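Local coordinates for putative uncharacterized protein (Streptococcus pneumoniae, PDB 3NZ3), which binds mucin through this domain of a cell-wall-linked surface protein and so probably takes part in bacterial adhesion to host mucus, at residues I25-D30 with K38-Q43; L47-T52 with V60-W65; G68-V73 with E90-T95. All coordinates share one frame; numbering follows the deposited sequence.

Interaction 1 of 3, residues I25-D30 with K38-Q43; sequences IIHYVD and KEDVVQ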
loop_
_atom_site.group_PDB
_atom_site.type_symbol
_atom_site.label_atom_id
_atom_site.label_comp_id
_atom_site.label_asym_id
_atom_site.label_seq_id
_atom_site.Cartn_x
_atom_site.Cartn_y
_atom_site.Cartn_z
ATOM N N ILE A 25 -1.673 3.209 2.279
ATOM C CA ILE A 25 -2.897 3.960 2.525
ATOM C C ILE A 25 -2.795 5.341 1.895
ATOM O O ILE A 25 -1.785 6.046 2.054
ATOM C CB ILE A 25 -3.210 4.076 4.032
ATOM C CG1 ILE A 25 -3.355 2.674 4.645
ATOM C CG2 ILE A 25 -4.485 4.901 4.262
ATOM C CD1 ILE A 25 -3.395 2.643 6.169
ATOM N N ILE A 26 -3.844 5.727 1.174
ATOM C CA ILE A 26 -3.926 7.070 0.631
ATOM C C ILE A 26 -5.006 7.831 1.394
ATOM O O ILE A 26 -6.141 7.354 1.515
ATOM C CB ILE A 26 -4.219 7.068 -0.889
ATOM C CG1 ILE A 26 -3.298 6.071 -1.602
ATOM C CG2 ILE A 26 -4.064 8.487 -1.472
ATOM C CD1 ILE A 26 -3.696 5.755 -3.035
ATOM N N HIS A 27 -4.630 8.985 1.936
ATOM C CA HIS A 27 -5.566 9.889 2.605
ATOM C C HIS A 27 -5.863 11.068 1.695
ATOM O O HIS A 27 -5.011 11.477 0.896
ATOM C CB HIS A 27 -4.990 10.440 3.910
ATOM C CG HIS A 27 -4.547 9.394 4.884
ATOM N ND1 HIS A 27 -5.433 8.598 5.580
ATOM C CD2 HIS A 27 -3.309 9.037 5.302
ATOM C CE1 HIS A 27 -4.758 7.789 6.378
ATOM N NE2 HIS A 27 -3.468 8.035 6.229
ATOM N N TYR A 28 -7.064 11.621 1.840
ATOM C CA TYR A 28 -7.507 12.774 1.052
ATOM C C TYR A 28 -8.003 13.836 2.021
ATOM O O TYR A 28 -9.017 13.637 2.696
ATOM C CB TYR A 28 -8.626 12.370 0.090
ATOM C CG TYR A 28 -8.222 11.290 -0.890
ATOM C CD1 TYR A 28 -8.375 9.941 -0.573
ATOM C CD2 TYR A 28 -7.674 11.619 -2.126
ATOM C CE1 TYR A 28 -7.993 8.936 -1.475
ATOM C CE2 TYR A 28 -7.292 10.632 -3.033
ATOM C CZ TYR A 28 -7.451 9.291 -2.697
ATOM O OH TYR A 28 -7.077 8.314 -3.593
ATOM N N VAL A 29 -7.281 14.954 2.104
ATOM C CA VAL A 29 -7.585 15.976 3.107
ATOM C C VAL A 29 -7.710 17.390 2.535
ATOM O O VAL A 29 -7.218 17.691 1.443
ATOM C CB VAL A 29 -6.556 15.987 4.284
ATOM C CG1 VAL A 29 -6.422 14.600 4.934
ATOM C CG2 VAL A 29 -5.191 16.499 3.829
ATOM N N ASP A 30 -8.379 18.252 3.292
ATOM C CA ASP A 30 -8.369 19.680 3.017
ATOM C C ASP A 30 -6.969 20.213 3.338
ATOM O O ASP A 30 -6.453 19.998 4.440
ATOM C CB ASP A 30 -9.434 20.370 3.874
ATOM C CG ASP A 30 -9.592 21.845 3.556
ATOM O OD1 ASP A 30 -8.613 22.600 3.695
ATOM O OD2 ASP A 30 -10.711 22.250 3.187
ATOM N N LYS A 38 -12.423 12.726 1.484
ATOM C CA LYS A 38 -12.774 11.482 0.801
ATOM C C LYS A 38 -12.397 10.321 1.715
ATOM O O LYS A 38 -11.569 10.481 2.619
ATOM C CB LYS A 38 -11.990 11.336 -0.509
ATOM C CG LYS A 38 -12.618 11.947 -1.741
ATOM C CD LYS A 38 -11.648 11.895 -2.934
ATOM C CE LYS A 38 -11.395 10.465 -3.395
ATOM N NZ LYS A 38 -10.857 10.390 -4.782
ATOM N N GLU A 39 -12.994 9.154 1.472
ATOM C CA GLU A 39 -12.603 7.929 2.174
ATOM C C GLU A 39 -11.151 7.563 1.864
ATOM O O GLU A 39 -10.683 7.756 0.739
ATOM C CB GLU A 39 -13.501 6.763 1.761
ATOM C CG GLU A 39 -14.805 6.656 2.524
ATOM C CD GLU A 39 -15.281 5.219 2.638
ATOM O OE1 GLU A 39 -15.306 4.512 1.609
ATOM O OE2 GLU A 39 -15.619 4.787 3.760
ATOM N N ASP A 40 -10.454 7.031 2.862
ATOM C CA ASP A 40 -9.134 6.443 2.658
ATOM C C ASP A 40 -9.198 5.341 1.614
ATOM O O ASP A 40 -10.201 4.626 1.528
ATOM C CB ASP A 40 -8.619 5.827 3.957
ATOM C CG ASP A 40 -8.067 6.849 4.917
ATOM O OD1 ASP A 40 -7.985 8.050 4.565
ATOM O OD2 ASP A 40 -7.694 6.434 6.035
ATOM N N VAL A 41 -8.130 5.212 0.827
ATOM C CA VAL A 41 -7.940 4.048 -0.041
ATOM C C VAL A 41 -6.855 3.159 0.589
ATOM O O VAL A 41 -5.733 3.612 0.841
ATOM C CB VAL A 41 -7.587 4.459 -1.500
ATOM C CG1 VAL A 41 -7.059 3.269 -2.303
ATOM C CG2 VAL A 41 -8.816 5.062 -2.199
ATOM N N VAL A 42 -7.208 1.908 0.871
ATOM C CA VAL A 42 -6.297 0.981 1.543
ATOM C C VAL A 42 -5.911 -0.119 0.553
ATOM O O VAL A 42 -6.787 -0.772 -0.031
ATOM C CB VAL A 42 -6.928 0.391 2.835
ATOM C CG1 VAL A 42 -5.986 -0.627 3.517
ATOM C CG2 VAL A 42 -7.286 1.504 3.824
ATOM N N GLN A 43 -4.604 -0.299 0.355
ATOM C CA GLN A 43 -4.083 -1.251 -0.631
ATOM C C GLN A 43 -3.156 -2.295 0.002
ATOM O O GLN A 43 -1.932 -2.098 0.037
ATOM C CB GLN A 43 -3.349 -0.513 -1.761
ATOM C CG GLN A 43 -4.170 0.593 -2.430
ATOM C CD GLN A 43 -3.462 1.226 -3.602
ATOM O OE1 GLN A 43 -2.380 1.807 -3.463
ATOM N NE2 GLN A 43 -4.073 1.127 -4.769
HETATM O O HOH W 1 -8.972 10.172 3.442
HETATM O O HOH W 2 -9.388 7.703 -4.495
#
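I25 lays its CG1 branch beside V42, CG1 to V42 CG2 4.2 Å, the two side chains pointing the same way from a non-hydrogen-bonded antiparallel pair. I26 and V41 follow as the hydrogen-bonded pair: I26 N donates a hydrogen bond to V41 O at 2.9 Å and V41 N donates one to I26 O at 3.0 Å. On the face that carries I25, H27 makes a His-carboxylate hydrogen bond, ND1 donating to D40 OD1 over 2.8 Å with the oxygen a little out of the ring plane. That bond is bent (148°), and the nitrogen stands above the carboxylate plane, ring and carboxylate being turned 65° apart; I25 CG2 lies against one face of the imidazole. D40 OD1 also accepts a hydrogen bond from a water that accepts from Y28 N and donates to K38 O, so that the water links Y28, K38 and D40. Y28 is overlaid by K38: the lysine chain, bent at chi3 (67°), sets CE above the ring centre, 3.9 Å from the centroid, as a CH-pi contact, and NZ at 4.2 Å as a cation-pi one. A second water joins Y28 OH to K38 NZ, while V41 CG2 meets the ring edge. The pair belongs to the four-stranded mixed sheet, with strand 101-107 along the other side of strand 14-30 and V73 of strand 68-74 packed on I26 and Y28.

Interaction 2 of 3, residues L47-T52 with V60-W65; sequences LSRTKT and VTYGEW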
loop_
_atom_site.group_PDB
_atom_site.type_symbol
_atom_site.label_atom_id
_atom_site.label_comp_id
_atom_site.label_asym_id
_atom_site.label_seq_id
_atom_site.Cartn_x
_atom_site.Cartn_y
_atom_site.Cartn_z
ATOM N N LEU A 47 2.355 -11.073 0.453
ATOM C CA LEU A 47 3.415 -11.862 -0.169
ATOM C C LEU A 47 3.607 -13.167 0.584
ATOM O O LEU A 47 3.205 -13.280 1.745
ATOM C CB LEU A 47 4.725 -11.069 -0.200
ATOM C CG LEU A 47 4.636 -9.674 -0.831
ATOM C CD1 LEU A 47 5.985 -9.015 -0.810
ATOM C CD2 LEU A 47 4.094 -9.738 -2.259
ATOM N N SER A 48 4.214 -14.151 -0.076
ATOM C CA SER A 48 4.416 -15.459 0.534
ATOM C C SER A 48 5.748 -16.085 0.143
ATOM O O SER A 48 6.321 -15.763 -0.896
ATOM C CB SER A 48 3.285 -16.419 0.159
ATOM O OG SER A 48 3.454 -16.893 -1.171
ATOM N N ARG A 49 6.223 -16.990 0.989
ATOM C CA ARG A 49 7.372 -17.830 0.649
ATOM C C ARG A 49 7.217 -19.202 1.296
ATOM O O ARG A 49 6.542 -19.338 2.324
ATOM C CB ARG A 49 8.691 -17.162 1.066
ATOM C CG ARG A 49 8.887 -17.042 2.578
ATOM C CD ARG A 49 10.298 -16.588 2.924
ATOM N NE ARG A 49 10.442 -16.340 4.359
ATOM C CZ ARG A 49 11.574 -15.967 4.956
ATOM N NH1 ARG A 49 12.681 -15.793 4.247
ATOM N NH2 ARG A 49 11.596 -15.769 6.268
ATOM N N THR A 50 7.820 -20.219 0.682
ATOM C CA THR A 50 7.763 -21.571 1.227
ATOM C C THR A 50 8.830 -21.738 2.305
ATOM O O THR A 50 9.917 -21.165 2.211
ATOM C CB THR A 50 7.914 -22.644 0.122
ATOM O OG1 THR A 50 7.028 -22.330 -0.951
ATOM C CG2 THR A 50 7.540 -24.017 0.643
ATOM N N LYS A 51 8.486 -22.491 3.345
ATOM C CA LYS A 51 9.401 -22.826 4.428
ATOM C C LYS A 51 9.503 -24.344 4.456
ATOM O O LYS A 51 8.488 -25.039 4.500
ATOM C CB LYS A 51 8.874 -22.316 5.770
ATOM C CG LYS A 51 9.770 -22.648 6.978
ATOM C CD LYS A 51 8.988 -22.544 8.282
ATOM C CE LYS A 51 9.896 -22.674 9.503
ATOM N NZ LYS A 51 9.158 -22.329 10.749
ATOM N N THR A 52 10.731 -24.848 4.406
ATOM C CA THR A 52 10.980 -26.287 4.447
ATOM C C THR A 52 11.858 -26.570 5.655
ATOM O O THR A 52 12.898 -25.934 5.837
ATOM C CB THR A 52 11.662 -26.782 3.151
ATOM O OG1 THR A 52 10.885 -26.376 2.020
ATOM C CG2 THR A 52 11.783 -28.301 3.135
ATOM N N VAL A 60 16.293 -25.477 8.420
ATOM C CA VAL A 60 15.183 -24.762 7.786
ATOM C C VAL A 60 15.678 -24.012 6.550
ATOM O O VAL A 60 16.646 -23.254 6.626
ATOM C CB VAL A 60 14.501 -23.768 8.769
ATOM C CG1 VAL A 60 13.434 -22.928 8.059
ATOM C CG2 VAL A 60 13.884 -24.500 9.941
ATOM N N THR A 61 15.027 -24.241 5.410
ATOM C CA THR A 61 15.332 -23.486 4.195
ATOM C C THR A 61 14.096 -22.718 3.713
ATOM O O THR A 61 12.970 -23.218 3.799
ATOM C CB THR A 61 15.921 -24.365 3.053
ATOM O OG1 THR A 61 14.937 -25.295 2.582
ATOM C CG2 THR A 61 17.156 -25.136 3.529
ATOM N N TYR A 62 14.324 -21.498 3.230
ATOM C CA TYR A 62 13.252 -20.626 2.750
ATOM C C TYR A 62 13.361 -20.370 1.257
ATOM O O TYR A 62 14.455 -20.156 0.728
ATOM C CB TYR A 62 13.295 -19.281 3.472
ATOM C CG TYR A 62 12.874 -19.329 4.913
ATOM C CD1 TYR A 62 11.526 -19.376 5.261
ATOM C CD2 TYR A 62 13.822 -19.312 5.939
ATOM C CE1 TYR A 62 11.131 -19.418 6.591
ATOM C CE2 TYR A 62 13.431 -19.351 7.279
ATOM C CZ TYR A 62 12.085 -19.404 7.593
ATOM O OH TYR A 62 11.679 -19.440 8.911
ATOM N N GLY A 63 12.218 -20.365 0.583
ATOM C CA GLY A 63 12.176 -19.994 -0.821
ATOM C C GLY A 63 12.127 -18.483 -0.968
ATOM O O GLY A 63 12.088 -17.753 0.022
ATOM N N GLU A 64 12.117 -18.015 -2.210
ATOM C CA GLU A 64 11.983 -16.591 -2.493
ATOM C C GLU A 64 10.553 -16.133 -2.195
ATOM O O GLU A 64 9.613 -16.922 -2.296
ATOM C CB GLU A 64 12.325 -16.304 -3.959
ATOM C CG GLU A 64 13.776 -16.578 -4.341
ATOM C CD GLU A 64 14.758 -15.784 -3.503
ATOM O OE1 GLU A 64 14.582 -14.560 -3.365
ATOM O OE2 GLU A 64 15.701 -16.389 -2.966
ATOM N N TRP A 65 10.401 -14.862 -1.838
ATOM C CA TRP A 65 9.082 -14.254 -1.657
ATOM C C TRP A 65 8.451 -13.912 -3.007
ATOM O O TRP A 65 9.155 -13.605 -3.976
ATOM C CB TRP A 65 9.192 -12.950 -0.869
ATOM C CG TRP A 65 9.532 -13.067 0.576
ATOM C CD1 TRP A 65 10.785 -12.977 1.141
ATOM C CD2 TRP A 65 8.611 -13.218 1.662
ATOM N NE1 TRP A 65 10.688 -13.090 2.508
ATOM C CE2 TRP A 65 9.368 -13.237 2.853
ATOM C CE3 TRP A 65 7.212 -13.355 1.743
ATOM C CZ2 TRP A 65 8.776 -13.394 4.119
ATOM C CZ3 TRP A 65 6.626 -13.506 2.994
ATOM C CH2 TRP A 65 7.411 -13.531 4.167
HETATM O O HOH W 3 13.371 -16.084 1.538
HETATM O O HOH W 4 9.229 -19.624 -1.797
HETATM O O HOH W 5 11.568 -23.884 1.025
#
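R49 runs its side chain between two aromatic rings of the facing segment, its guanidinium lying flat on Y62 with centres 3.8 Å apart and planes 15° from parallel. W65 CZ2 covers the opposite face of the guanidinium, 3.4 Å from R49 NE, and R49 CD sits over the indole, 3.7 Å from the centroid of its five-membered ring, as a CH-pi contact. R49 CG stands between the backbone N and carbonyl carbon (chi1 68°), and from there the chain runs extended to NE, which carries the charged group out between the rings. Two of the guanidinium nitrogens have these polar partners: NH2 forms a salt bridge with E18 of strand 14-30, and NH1 donates to a water that in turn donates to G63 O. K51 lies alongside Y62, pointing the same way, CG 3.5 Å from Y62 CE1, and its CE touches V60 CG1. All this decorates a beta hairpin of strands 39-53 and 60-62, the latter an outermost strand of the mixed sheet. T52 and T61 form its hydrogen-bonded pair, with two 2.8 Å bonds between their backbone N and O atoms, and G63 N reaches T50 O at 2.9 Å. Beyond the G63 bond a water takes over, accepting from T50 N and donating to E64 O. At the far end the indole edge abuts the backbone of L47 and S48, L47 CB standing 3.9 Å from W65 CE3, while K20 makes a cation-pi contact with W65.

Interaction 3 of 3, residues G68-V73 with E90-T95; sequences GNWDEV and ESQEVT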
loop_
_atom_site.group_PDB
_atom_site.type_symbol
_atom_site.label_atom_id
_atom_site.label_comp_id
_atom_site.label_asym_id
_atom_site.label_seq_id
_atom_site.Cartn_x
_atom_site.Cartn_y
_atom_site.Cartn_z
ATOM N N GLY A 68 4.315 -8.114 -5.536
ATOM C CA GLY A 68 3.009 -7.531 -5.793
ATOM C C GLY A 68 3.109 -6.130 -6.354
ATOM O O GLY A 68 4.175 -5.683 -6.803
ATOM N N ASN A 69 1.980 -5.434 -6.309
ATOM C CA ASN A 69 1.859 -4.117 -6.904
ATOM C C ASN A 69 0.714 -3.374 -6.231
ATOM O O ASN A 69 -0.391 -3.925 -6.090
ATOM C CB ASN A 69 1.580 -4.273 -8.402
ATOM C CG ASN A 69 1.729 -2.979 -9.171
ATOM O OD1 ASN A 69 0.735 -2.360 -9.556
ATOM N ND2 ASN A 69 2.973 -2.575 -9.424
ATOM N N TRP A 70 0.983 -2.143 -5.794
ATOM C CA TRP A 70 -0.082 -1.223 -5.403
ATOM C C TRP A 70 -0.540 -0.510 -6.668
ATOM O O TRP A 70 0.268 0.112 -7.352
ATOM C CB TRP A 70 0.404 -0.196 -4.378
ATOM C CG TRP A 70 0.771 -0.773 -3.040
ATOM C CD1 TRP A 70 0.116 -1.762 -2.371
ATOM C CD2 TRP A 70 1.858 -0.368 -2.193
ATOM N NE1 TRP A 70 0.732 -2.013 -1.170
ATOM C CE2 TRP A 70 1.803 -1.173 -1.034
ATOM C CE3 TRP A 70 2.875 0.595 -2.302
ATOM C CZ2 TRP A 70 2.727 -1.053 0.009
ATOM C CZ3 TRP A 70 3.797 0.714 -1.262
ATOM C CH2 TRP A 70 3.715 -0.108 -0.124
ATOM N N ASP A 71 -1.829 -0.618 -6.980
ATOM C CA ASP A 71 -2.366 -0.050 -8.209
ATOM C C ASP A 71 -2.382 1.476 -8.173
ATOM O O ASP A 71 -2.447 2.092 -7.101
ATOM C CB ASP A 71 -3.786 -0.556 -8.469
ATOM C CG ASP A 71 -3.833 -2.023 -8.836
ATOM O OD1 ASP A 71 -2.814 -2.568 -9.311
ATOM O OD2 ASP A 71 -4.905 -2.632 -8.638
ATOM N N GLU A 72 -2.329 2.070 -9.359
ATOM C CA GLU A 72 -2.555 3.501 -9.521
ATOM C C GLU A 72 -3.932 3.876 -8.979
ATOM O O GLU A 72 -4.909 3.132 -9.151
ATOM C CB GLU A 72 -2.445 3.901 -11.003
ATOM C CG GLU A 72 -2.807 5.362 -11.263
ATOM C CD GLU A 72 -2.868 5.751 -12.737
ATOM O OE1 GLU A 72 -3.242 4.913 -13.581
ATOM O OE2 GLU A 72 -2.556 6.924 -13.045
ATOM N N VAL A 73 -4.001 5.026 -8.308
ATOM C CA VAL A 73 -5.276 5.567 -7.845
ATOM C C VAL A 73 -5.420 7.025 -8.281
ATOM O O VAL A 73 -4.686 7.894 -7.814
ATOM C CB VAL A 73 -5.441 5.457 -6.303
ATOM C CG1 VAL A 73 -6.803 5.977 -5.874
ATOM C CG2 VAL A 73 -5.270 4.007 -5.837
ATOM N N GLU A 90 0.682 7.027 -8.214
ATOM C CA GLU A 90 1.234 6.054 -9.167
ATOM C C GLU A 90 1.219 4.632 -8.613
ATOM O O GLU A 90 1.283 4.436 -7.399
ATOM C CB GLU A 90 2.674 6.428 -9.553
ATOM C CG GLU A 90 2.851 7.827 -10.155
ATOM C CD GLU A 90 2.177 7.994 -11.508
ATOM O OE1 GLU A 90 2.231 7.055 -12.333
ATOM O OE2 GLU A 90 1.599 9.076 -11.749
ATOM N N SER A 91 1.125 3.646 -9.508
ATOM C CA SER A 91 1.289 2.244 -9.114
ATOM C C SER A 91 2.729 2.026 -8.645
ATOM O O SER A 91 3.637 2.738 -9.077
ATOM C CB SER A 91 0.942 1.292 -10.264
ATOM O OG SER A 91 1.893 1.373 -11.307
ATOM N N GLN A 92 2.933 1.067 -7.744
ATOM C CA GLN A 92 4.268 0.801 -7.205
ATOM C C GLN A 92 4.486 -0.692 -6.977
ATOM O O GLN A 92 3.629 -1.360 -6.399
ATOM C CB GLN A 92 4.485 1.557 -5.888
ATOM C CG GLN A 92 5.941 1.545 -5.393
ATOM C CD GLN A 92 6.062 1.636 -3.881
ATOM O OE1 GLN A 92 5.828 2.690 -3.286
ATOM N NE2 GLN A 92 6.448 0.525 -3.250
ATOM N N GLU A 93 5.636 -1.201 -7.424
ATOM C CA GLU A 93 6.029 -2.589 -7.149
ATOM C C GLU A 93 6.211 -2.796 -5.646
ATOM O O GLU A 93 6.769 -1.941 -4.950
ATOM C CB GLU A 93 7.325 -2.965 -7.883
ATOM C CG GLU A 93 7.633 -4.478 -7.856
ATOM C CD GLU A 93 9.074 -4.832 -8.238
ATOM O OE1 GLU A 93 9.970 -3.964 -8.148
ATOM O OE2 GLU A 93 9.304 -6.004 -8.608
ATOM N N VAL A 94 5.721 -3.931 -5.160
ATOM C CA VAL A 94 5.832 -4.302 -3.758
ATOM C C VAL A 94 6.656 -5.593 -3.674
ATOM O O VAL A 94 6.345 -6.591 -4.333
ATOM C CB VAL A 94 4.431 -4.498 -3.096
ATOM C CG1 VAL A 94 4.561 -4.841 -1.614
ATOM C CG2 VAL A 94 3.575 -3.244 -3.248
ATOM N N THR A 95 7.730 -5.550 -2.896
ATOM C CA THR A 95 8.563 -6.732 -2.671
ATOM C C THR A 95 8.645 -6.956 -1.172
ATOM O O THR A 95 8.165 -6.128 -0.399
ATOM C CB THR A 95 9.995 -6.564 -3.236
ATOM O OG1 THR A 95 10.723 -5.624 -2.432
ATOM C CG2 THR A 95 9.978 -6.115 -4.692
HETATM O O HOH W 6 4.266 -0.702 -10.813
#
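G68 and V94 are joined by two backbone bonds, G68 N to V94 O at 2.8 Å and V94 N to G68 O at 2.9 Å. Two residues on, W70 N donates to Q92 O and Q92 N to W70 O, so the amides and carbonyls of both hydrogen-bonded pairs are satisfied across this antiparallel ribbon. Q92 O also receives the CA-H of N69. The N69 amide group, on the face shared with E93, donates from ND2 to a water 2.7 Å away, which lies 3.2 Å from S91 OG. Q92 folds its own amide onto the next residue: NE2 donates almost straight (173°) to E93 O, the acceptor lying in the amide plane, while OE1 has a weak bond from K101. The same amide brings NE2 to 3.3 Å from W70 CZ3, its plane 65° from the indole. Over the indole's face stands V94 CG2, 3.5 Å from the centroid of the five-membered ring, as a CH-pi contact; chi1 of -178° places this methyl beside the backbone N. W70 NE1 makes a weak bond to I22 O of strand 14-30. E72 OE2 has a hydrogen bond with T88 OG1. Backbone pairing thus holds the ribbon together, which lets its two sides differ: apolar W70 and V94 pack toward the mixed sheet, while polar N69 and S91 are linked through water.

Overall arrangement
From the N terminus, strand 14-30 leads into interaction 1, which closes the short connection between residues 30 and 38. Strand 39-53 then runs on to interaction 2, whose centre is about 33 Å from that of interaction 1, on the opposite side of the chain's centre; this closes the hairpin with strand 60-62. The chain returns to strand 68-74, and interaction 3 closes a longer excursion by pairing it with strand 88-94. The three loops follow in series, without nesting or crossing. Interactions 1 and 2 share the mixed sheet; the two-stranded sheet of interaction 3 packs on it, joined by Q43 to D71 and by L47 against T95.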